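Local coordinates for general negative regulator of transcription subunit 2 (Saccharomyces cerevisiae, PDB 4BY6), which acts as a core subunit of the CCR4-NOT complex, maintaining its integrity and taking part in transcriptional repression and mRNA deadenylation, at residues E[55-60]-E[66-71]; E[102-107]-E[122-127]; E[169-172]-E[177-180]. One frame throughout, in Å; residues are numbered along the deposited sequence.

The three contacts show how one chain can combine an extended, partner-bound region with a compact domain. Interaction 1 joins two irregular segments of the long connector before helix 101-104. Its centre lies about 33 Å from that of interaction 2 and about 31 Å from that of interaction 3, so it belongs to a separate part of the structure. Interactions 2 and 3 are nearer, with centres about 21 Å and nearest atoms about 11 Å apart. Helix 109-118 links them, meeting Val104 and Ile124 of interaction 2 and also Phe171 and Lys178 of interaction 3. All three follow one another along the sequence, and chains of other proteins reach each of them.

Interaction 1: E[55-60]-E[66-71]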
loop_
_atom_site.group_PDB
_atom_site.type_symbol
_atom_site.label_atom_id
_atom_site.label_comp_id
_atom_site.label_asym_id
_atom_site.label_seq_id
_atom_site.Cartn_x
_atom_site.Cartn_y
_atom_site.Cartn_z
ATOM N N THR E 55 -2.125 -4.501 -3.518
ATOM C CA THR E 55 -1.266 -4.921 -4.627
ATOM C C THR E 55 -0.225 -3.852 -4.961
ATOM O O THR E 55 0.401 -3.899 -6.029
ATOM C CB THR E 55 -2.084 -5.246 -5.894
ATOM O OG1 THR E 55 -3.285 -4.454 -5.899
ATOM C CG2 THR E 55 -2.480 -6.694 -5.883
ATOM N N PHE E 56 -0.057 -2.913 -4.024
ATOM C CA PHE E 56 0.914 -1.815 -4.087
ATOM C C PHE E 56 2.354 -2.321 -4.196
ATOM O O PHE E 56 2.896 -2.936 -3.261
ATOM C CB PHE E 56 0.759 -0.950 -2.835
ATOM C CG PHE E 56 1.326 0.446 -2.945
ATOM C CD1 PHE E 56 0.731 1.394 -3.759
ATOM C CD2 PHE E 56 2.404 0.828 -2.169
ATOM C CE1 PHE E 56 1.225 2.678 -3.828
ATOM C CE2 PHE E 56 2.900 2.111 -2.233
ATOM C CZ PHE E 56 2.307 3.036 -3.061
ATOM N N GLN E 57 2.989 -2.026 -5.324
ATOM C CA GLN E 57 4.328 -2.524 -5.594
ATOM C C GLN E 57 5.411 -1.737 -4.849
ATOM O O GLN E 57 6.191 -2.294 -4.070
ATOM C CB GLN E 57 4.579 -2.455 -7.093
ATOM C CG GLN E 57 3.650 -3.331 -7.908
ATOM C CD GLN E 57 3.509 -2.848 -9.330
ATOM O OE1 GLN E 57 2.585 -2.106 -9.645
ATOM N NE2 GLN E 57 4.427 -3.253 -10.192
ATOM N N SER E 58 5.428 -0.429 -5.081
ATOM C CA SER E 58 6.437 0.452 -4.524
ATOM C C SER E 58 5.922 1.888 -4.503
ATOM O O SER E 58 5.008 2.246 -5.248
ATOM C CB SER E 58 7.739 0.354 -5.346
ATOM O OG SER E 58 8.789 1.145 -4.799
ATOM N N PRO E 59 6.490 2.714 -3.622
ATOM C CA PRO E 59 6.152 4.138 -3.643
ATOM C C PRO E 59 6.590 4.862 -4.924
ATOM O O PRO E 59 6.123 5.985 -5.141
ATOM C CB PRO E 59 6.887 4.686 -2.422
ATOM C CG PRO E 59 6.985 3.524 -1.501
ATOM C CD PRO E 59 7.171 2.324 -2.374
ATOM N N TRP E 60 7.486 4.281 -5.725
ATOM C CA TRP E 60 7.949 4.981 -6.935
ATOM C C TRP E 60 7.677 4.181 -8.196
ATOM O O TRP E 60 7.672 2.950 -8.179
ATOM C CB TRP E 60 9.440 5.328 -6.827
ATOM C CG TRP E 60 9.701 6.065 -5.564
ATOM C CD1 TRP E 60 9.572 7.402 -5.362
ATOM C CD2 TRP E 60 10.079 5.498 -4.301
ATOM N NE1 TRP E 60 9.857 7.711 -4.057
ATOM C CE2 TRP E 60 10.170 6.563 -3.381
ATOM C CE3 TRP E 60 10.352 4.193 -3.861
ATOM C CZ2 TRP E 60 10.531 6.373 -2.046
ATOM C CZ3 TRP E 60 10.700 4.003 -2.534
ATOM C CH2 TRP E 60 10.789 5.091 -1.642
ATOM N N SER E 66 7.281 -4.792 -11.426
ATOM C CA SER E 66 6.612 -6.091 -11.462
ATOM C C SER E 66 5.425 -6.143 -10.508
ATOM O O SER E 66 5.428 -5.468 -9.487
ATOM C CB SER E 66 7.600 -7.209 -11.117
ATOM O OG SER E 66 8.044 -7.101 -9.775
ATOM N N GLU E 67 4.418 -6.950 -10.824
ATOM C CA GLU E 67 3.271 -7.113 -9.926
ATOM C C GLU E 67 3.708 -7.959 -8.735
ATOM O O GLU E 67 4.687 -8.699 -8.824
ATOM C CB GLU E 67 2.075 -7.728 -10.666
ATOM C CG GLU E 67 1.479 -6.734 -11.679
ATOM C CD GLU E 67 0.416 -7.315 -12.587
ATOM O OE1 GLU E 67 -0.715 -7.576 -12.115
ATOM O OE2 GLU E 67 0.726 -7.513 -13.785
ATOM N N VAL E 68 3.048 -7.794 -7.595
ATOM C CA VAL E 68 3.482 -8.510 -6.402
ATOM C C VAL E 68 2.343 -9.334 -5.881
ATOM O O VAL E 68 1.170 -8.969 -6.010
ATOM C CB VAL E 68 4.003 -7.552 -5.275
ATOM C CG1 VAL E 68 5.288 -6.867 -5.723
ATOM C CG2 VAL E 68 2.967 -6.510 -4.914
ATOM N N GLU E 69 2.690 -10.469 -5.306
ATOM C CA GLU E 69 1.678 -11.397 -4.830
ATOM C C GLU E 69 0.958 -10.847 -3.600
ATOM O O GLU E 69 1.585 -10.555 -2.576
ATOM C CB GLU E 69 2.333 -12.742 -4.544
ATOM C CG GLU E 69 1.395 -13.881 -4.249
ATOM C CD GLU E 69 2.162 -15.167 -4.084
ATOM O OE1 GLU E 69 2.501 -15.773 -5.132
ATOM O OE2 GLU E 69 2.483 -15.516 -2.917
ATOM N N PRO E 70 -0.361 -10.667 -3.714
ATOM C CA PRO E 70 -1.171 -10.174 -2.596
ATOM C C PRO E 70 -1.416 -11.261 -1.561
ATOM O O PRO E 70 -0.968 -12.396 -1.758
ATOM C CB PRO E 70 -2.484 -9.772 -3.272
ATOM C CG PRO E 70 -2.581 -10.711 -4.439
ATOM C CD PRO E 70 -1.161 -10.880 -4.930
ATOM N N ARG E 71 -2.119 -10.922 -0.484
ATOM C CA ARG E 71 -2.624 -11.930 0.430
ATOM C C ARG E 71 -3.709 -12.706 -0.280
ATOM O O ARG E 71 -4.426 -12.146 -1.099
ATOM C CB ARG E 71 -3.211 -11.295 1.674
ATOM C CG ARG E 71 -2.267 -10.486 2.497
ATOM C CD ARG E 71 -2.963 -9.996 3.764
ATOM N NE ARG E 71 -3.988 -9.000 3.472
ATOM C CZ ARG E 71 -5.010 -8.718 4.267
ATOM N NH1 ARG E 71 -5.144 -9.345 5.429
ATOM N NH2 ARG E 71 -5.885 -7.792 3.911
#
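Val68 points into the contact and lays its CG2 methyl against the backbone of 55-60, 3.8 Å from the carbonyl O of Thr55 and almost as near that of Phe56. With CG1 anti to the carbonyl carbon (chi1 -67°), CG2 falls between that carbon and the backbone N, turned onto the opposing chain. Beside it, the Thr55 and Pro70 side chains meet at a slant, Thr55 CG2 lying 4.0 Å from Pro70 CB. The packing is close here, and Gln57 shares in it: its extended chain brings CG, CD and NE2 onto Ser66 O, to which NE2 donates a weak, bent bond (140°) of doubtful length. Glu67 is the loose side: its side chain starts out away from 55-60, and its carboxylate is bonded to a polar side chain of another protein chain, as is the Ser66 hydroxyl. Phe56 starts out away and packs on another protein's chain, which also touches Val68. Neither segment forms a helix or strand, so side chains rather than a backbone ladder hold the two together. The arrangement is that of an extended connector folded back on itself within a multi-subunit interface, consistent with the role of this subunit in holding the CCR4-NOT complex together.

Interaction 2: E[102-107]-E[122-127]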
loop_
_atom_site.group_PDB
_atom_site.type_symbol
_atom_site.label_atom_id
_atom_site.label_comp_id
_atom_site.label_asym_id
_atom_site.label_seq_id
_atom_site.Cartn_x
_atom_site.Cartn_y
_atom_site.Cartn_z
ATOM N N GLN E 102 -0.727 -39.252 -23.371
ATOM C CA GLN E 102 -2.155 -39.539 -23.279
ATOM C C GLN E 102 -2.874 -38.490 -22.432
ATOM O O GLN E 102 -3.974 -38.056 -22.779
ATOM C CB GLN E 102 -2.371 -40.941 -22.710
ATOM C CG GLN E 102 -1.933 -42.067 -23.653
ATOM C CD GLN E 102 -0.411 -42.240 -23.720
ATOM O OE1 GLN E 102 0.344 -41.517 -23.056
ATOM N NE2 GLN E 102 0.043 -43.200 -24.527
ATOM N N ARG E 103 -2.251 -38.049 -21.346
ATOM C CA ARG E 103 -2.814 -36.943 -20.583
ATOM C C ARG E 103 -2.786 -35.603 -21.342
ATOM O O ARG E 103 -3.785 -34.862 -21.341
ATOM C CB ARG E 103 -2.072 -36.786 -19.275
ATOM C CG ARG E 103 -2.739 -37.477 -18.154
ATOM C CD ARG E 103 -2.090 -37.104 -16.870
ATOM N NE ARG E 103 -0.683 -37.457 -16.860
ATOM C CZ ARG E 103 0.161 -37.042 -15.930
ATOM N NH1 ARG E 103 -0.280 -36.262 -14.945
ATOM N NH2 ARG E 103 1.434 -37.407 -15.989
ATOM N N VAL E 104 -1.662 -35.303 -22.000
ATOM C CA VAL E 104 -1.517 -34.011 -22.664
ATOM C C VAL E 104 -2.512 -33.881 -23.835
ATOM O O VAL E 104 -3.085 -32.819 -24.086
ATOM C CB VAL E 104 -0.082 -33.799 -23.135
ATOM C CG1 VAL E 104 0.052 -32.507 -23.907
ATOM C CG2 VAL E 104 0.835 -33.754 -21.947
ATOM N N ALA E 105 -2.771 -34.987 -24.503
ATOM C CA ALA E 105 -3.747 -35.013 -25.579
ATOM C C ALA E 105 -5.150 -34.564 -25.171
ATOM O O ALA E 105 -5.955 -34.214 -26.032
ATOM C CB ALA E 105 -3.828 -36.429 -26.158
ATOM N N LEU E 106 -5.459 -34.598 -23.877
ATOM C CA LEU E 106 -6.820 -34.280 -23.431
ATOM C C LEU E 106 -7.029 -32.787 -23.315
ATOM O O LEU E 106 -8.151 -32.327 -23.160
ATOM C CB LEU E 106 -7.124 -34.936 -22.086
ATOM C CG LEU E 106 -7.148 -36.454 -22.096
ATOM C CD1 LEU E 106 -7.253 -36.928 -20.690
ATOM C CD2 LEU E 106 -8.314 -36.879 -22.870
ATOM N N PHE E 107 -5.938 -32.034 -23.388
ATOM C CA PHE E 107 -6.000 -30.598 -23.163
ATOM C C PHE E 107 -6.327 -29.831 -24.439
ATOM O O PHE E 107 -5.979 -30.266 -25.541
ATOM C CB PHE E 107 -4.673 -30.095 -22.596
ATOM C CG PHE E 107 -4.257 -30.781 -21.333
ATOM C CD1 PHE E 107 -5.209 -31.197 -20.405
ATOM C CD2 PHE E 107 -2.911 -30.990 -21.050
ATOM C CE1 PHE E 107 -4.817 -31.819 -19.217
ATOM C CE2 PHE E 107 -2.517 -31.611 -19.862
ATOM C CZ PHE E 107 -3.469 -32.018 -18.952
ATOM N N THR E 122 11.634 -28.315 -20.079
ATOM C CA THR E 122 11.029 -29.410 -19.342
ATOM C C THR E 122 10.315 -30.389 -20.255
ATOM O O THR E 122 9.997 -30.050 -21.402
ATOM C CB THR E 122 9.992 -28.899 -18.348
ATOM O OG1 THR E 122 8.912 -28.290 -19.071
ATOM C CG2 THR E 122 10.611 -27.899 -17.434
ATOM N N VAL E 123 9.991 -31.561 -19.710
ATOM C CA VAL E 123 9.216 -32.572 -20.430
ATOM C C VAL E 123 7.881 -32.013 -20.953
ATOM O O VAL E 123 7.496 -32.269 -22.102
ATOM C CB VAL E 123 8.923 -33.799 -19.522
ATOM C CG1 VAL E 123 7.894 -34.732 -20.155
ATOM C CG2 VAL E 123 10.193 -34.549 -19.222
ATOM N N ILE E 124 7.184 -31.237 -20.129
ATOM C CA ILE E 124 5.868 -30.784 -20.533
ATOM C C ILE E 124 5.971 -29.771 -21.703
ATOM O O ILE E 124 5.106 -29.729 -22.574
ATOM C CB ILE E 124 5.090 -30.196 -19.319
ATOM C CG1 ILE E 124 3.614 -29.985 -19.668
ATOM C CG2 ILE E 124 5.696 -28.907 -18.851
ATOM C CD1 ILE E 124 2.944 -31.230 -20.257
ATOM N N GLN E 125 7.053 -29.005 -21.777
ATOM C CA GLN E 125 7.203 -28.093 -22.909
ATOM C C GLN E 125 7.372 -28.903 -24.199
ATOM O O GLN E 125 6.721 -28.616 -25.209
ATOM C CB GLN E 125 8.389 -27.144 -22.711
ATOM C CG GLN E 125 8.546 -26.103 -23.827
ATOM C CD GLN E 125 9.674 -25.117 -23.580
ATOM O OE1 GLN E 125 10.829 -25.494 -23.367
ATOM N NE2 GLN E 125 9.338 -23.839 -23.599
ATOM N N GLU E 126 8.213 -29.932 -24.151
ATOM C CA GLU E 126 8.393 -30.803 -25.301
ATOM C C GLU E 126 7.093 -31.550 -25.694
ATOM O O GLU E 126 6.791 -31.738 -26.885
ATOM C CB GLU E 126 9.504 -31.809 -25.033
ATOM C CG GLU E 126 9.793 -32.730 -26.205
ATOM C CD GLU E 126 10.557 -32.040 -27.327
ATOM O OE1 GLU E 126 11.081 -30.922 -27.116
ATOM O OE2 GLU E 126 10.610 -32.614 -28.431
ATOM N N LEU E 127 6.336 -32.001 -24.704
ATOM C CA LEU E 127 5.132 -32.741 -25.020
ATOM C C LEU E 127 4.074 -31.814 -25.649
ATOM O O LEU E 127 3.407 -32.180 -26.625
ATOM C CB LEU E 127 4.602 -33.443 -23.771
ATOM C CG LEU E 127 5.398 -34.657 -23.263
ATOM C CD1 LEU E 127 4.612 -35.365 -22.194
ATOM C CD2 LEU E 127 5.768 -35.652 -24.365
#
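With Val104 CG1 anti to the backbone N (chi1 176°), CG2 falls anti to the carbonyl carbon, toward helix 123-134. Ile124 comes to meet it by a bent chain: CG1 is anti to the backbone N, and the next torsion (chi2 52°) swings CD1 across towards the valine. The two methyls, Val104 CG2 and Ile124 CD1, are 3.7 Å apart. One helical turn further on, Leu127 presents CD1 to the same Val104 CG2 at 4.1 Å, with its CB lying close by as well. A single methyl therefore sits between two residues three positions apart on one helix, and in both pairs the side chains cross obliquely. The contact is small, buried and wholly apolar.

Turns and caps flank the contact. After Val104 the chain makes a type I beta turn, in which Phe107 N bonds to Val104 O at 3.0 Å, and the Phe107 ring folds back with one face beneath the carbonyl O of Arg103. Across the contact, Thr122 is the N-cap of its helix; its OG1 accepts a weak bond from Gln125 N, 3.4 Å away, and also bonds to His119 O, in the loop before the helix. Helix 109-118 completes the apolar layer, with Leu112 touching Val104 and Phe107, and Leu115 touching Ile124. Phe107 also makes edge-to-face contacts with aromatic rings of another protein's chain, so the layer leads on to a subunit interface. Here a short helix ending in a turn is packed by one valine on the first two turns of a later, N-capped helix, with an intervening helix joining in: a compact cluster of helices within the NOT2/NOT3/NOT5 C-terminal region.

Interaction 3: E[169-172]-E[177-180]; sequences VFFD and EKCQ
Val169 and Lys178 meet diagonally across the two strands, their side chains slanting past each other on the face they share with Phe171 and Gln180. The touch is between Val169 CG1 and Lys178 CB, 3.4 Å apart, and the extended lysine chain then leads its amine away from the contact. Phe171 is the direct partner of Lys178 and holds CG anti to the backbone N (chi1 -178°), which sets the ring beside the neighbouring strand. Lys178 CG approaches the ring edge near its plane, 4.4 Å from Phe171 CD1, while the carbonyl O of Glu177 comes in obliquely. Replacing this ring by an alanine is likely to open a gap beside Lys178 and to leave Phe113 without its stacking partner and Trp176 without its edge-to-face one.

Phe170, Asp172, Glu177 and Cys179 occupy the other face. There the Phe170 ring has Cys179 O near its plane at the edge, Phe183 edge-to-face and Arg181 in a cation-pi contact. The Asp172 and Glu177 carboxylates are like charges kept apart, each with its own cation: Arg175 for Asp172, and a basic side chain of another protein's chain for Glu177.

Four backbone bonds fix this register. Phe170 and Cys179 exchange two, Phe170 N to Cys179 O being 2.8 Å and nearly straight (169°); Asp172 and Glu177 exchange another two, with Glu177 N to Asp172 O the longest at 3.3 Å. Together these strands form an antiparallel hairpin in a five-stranded sheet, consistent with the SH3-clan family. Strand 163-172 also pairs with 145-149, through Val169 with Thr148 and Phe171 with Trp146, while helix 109-118 packs on the Phe171 and Lys178 face through Asp109, Glu110 and Phe113.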
loop_
_atom_site.group_PDB
_atom_site.type_symbol
_atom_site.label_atom_id
_atom_site.label_comp_id
_atom_site.label_asym_id
_atom_site.label_seq_id
_atom_site.Cartn_x
_atom_site.Cartn_y
_atom_site.Cartn_z
ATOM N N VAL E 169 -3.361 -17.956 -38.549
ATOM C CA VAL E 169 -3.902 -17.576 -37.262
ATOM C C VAL E 169 -2.749 -17.719 -36.295
ATOM O O VAL E 169 -2.219 -18.824 -36.135
ATOM C CB VAL E 169 -5.105 -18.476 -36.842
ATOM C CG1 VAL E 169 -5.679 -18.040 -35.520
ATOM C CG2 VAL E 169 -6.158 -18.441 -37.879
ATOM N N PHE E 170 -2.323 -16.594 -35.716
ATOM C CA PHE E 170 -1.243 -16.543 -34.722
ATOM C C PHE E 170 -1.787 -16.557 -33.290
ATOM O O PHE E 170 -2.782 -15.895 -32.997
ATOM C CB PHE E 170 -0.411 -15.282 -34.909
ATOM C CG PHE E 170 0.458 -15.278 -36.129
ATOM C CD1 PHE E 170 -0.059 -14.979 -37.377
ATOM C CD2 PHE E 170 1.817 -15.525 -36.015
ATOM C CE1 PHE E 170 0.774 -14.955 -38.506
ATOM C CE2 PHE E 170 2.642 -15.501 -37.131
ATOM C CZ PHE E 170 2.122 -15.220 -38.376
ATOM N N PHE E 171 -1.144 -17.269 -32.373
ATOM C CA PHE E 171 -1.601 -17.141 -30.994
ATOM C C PHE E 171 -0.755 -16.127 -30.241
ATOM O O PHE E 171 0.471 -16.226 -30.206
ATOM C CB PHE E 171 -1.609 -18.495 -30.263
ATOM C CG PHE E 171 -2.114 -18.402 -28.848
ATOM C CD1 PHE E 171 -3.472 -18.211 -28.591
ATOM C CD2 PHE E 171 -1.234 -18.478 -27.770
ATOM C CE1 PHE E 171 -3.944 -18.100 -27.278
ATOM C CE2 PHE E 171 -1.702 -18.382 -26.458
ATOM C CZ PHE E 171 -3.063 -18.190 -26.211
ATOM N N ASP E 172 -1.446 -15.169 -29.631
ATOM C CA ASP E 172 -0.864 -14.096 -28.830
ATOM C C ASP E 172 -1.110 -14.386 -27.356
ATOM O O ASP E 172 -2.219 -14.180 -26.853
ATOM C CB ASP E 172 -1.495 -12.751 -29.231
ATOM C CG ASP E 172 -0.887 -11.537 -28.511
ATOM O OD1 ASP E 172 -0.154 -11.680 -27.495
ATOM O OD2 ASP E 172 -1.178 -10.413 -28.981
ATOM N N GLU E 177 -5.416 -14.526 -27.357
ATOM C CA GLU E 177 -6.289 -14.386 -28.497
ATOM C C GLU E 177 -5.652 -15.056 -29.687
ATOM O O GLU E 177 -4.419 -15.043 -29.823
ATOM C CB GLU E 177 -6.523 -12.926 -28.830
ATOM C CG GLU E 177 -7.534 -12.236 -27.997
ATOM C CD GLU E 177 -7.724 -10.828 -28.488
ATOM O OE1 GLU E 177 -6.972 -10.435 -29.414
ATOM O OE2 GLU E 177 -8.616 -10.128 -27.961
ATOM N N LYS E 178 -6.490 -15.616 -30.557
ATOM C CA LYS E 178 -6.046 -16.036 -31.873
ATOM C C LYS E 178 -6.205 -14.817 -32.762
ATOM O O LYS E 178 -7.154 -14.059 -32.600
ATOM C CB LYS E 178 -6.845 -17.229 -32.380
ATOM C CG LYS E 178 -6.704 -18.465 -31.518
ATOM C CD LYS E 178 -7.457 -19.618 -32.123
ATOM C CE LYS E 178 -7.429 -20.810 -31.190
ATOM N NZ LYS E 178 -7.875 -22.058 -31.872
ATOM N N CYS E 179 -5.237 -14.580 -33.634
ATOM C CA CYS E 179 -5.212 -13.371 -34.440
ATOM C C CYS E 179 -4.918 -13.725 -35.907
ATOM O O CYS E 179 -3.840 -14.242 -36.219
ATOM C CB CYS E 179 -4.173 -12.383 -33.880
ATOM S SG CYS E 179 -3.879 -10.902 -34.907
ATOM N N GLN E 180 -5.875 -13.470 -36.800
ATOM C CA GLN E 180 -5.666 -13.777 -38.212
ATOM C C GLN E 180 -4.790 -12.712 -38.896
ATOM O O GLN E 180 -4.877 -11.514 -38.600
ATOM C CB GLN E 180 -7.001 -13.931 -38.929
ATOM C CG GLN E 180 -7.222 -12.935 -40.071
ATOM C CD GLN E 180 -6.607 -13.392 -41.385
ATOM O OE1 GLN E 180 -6.185 -12.573 -42.216
ATOM N NE2 GLN E 180 -6.555 -14.711 -41.579
#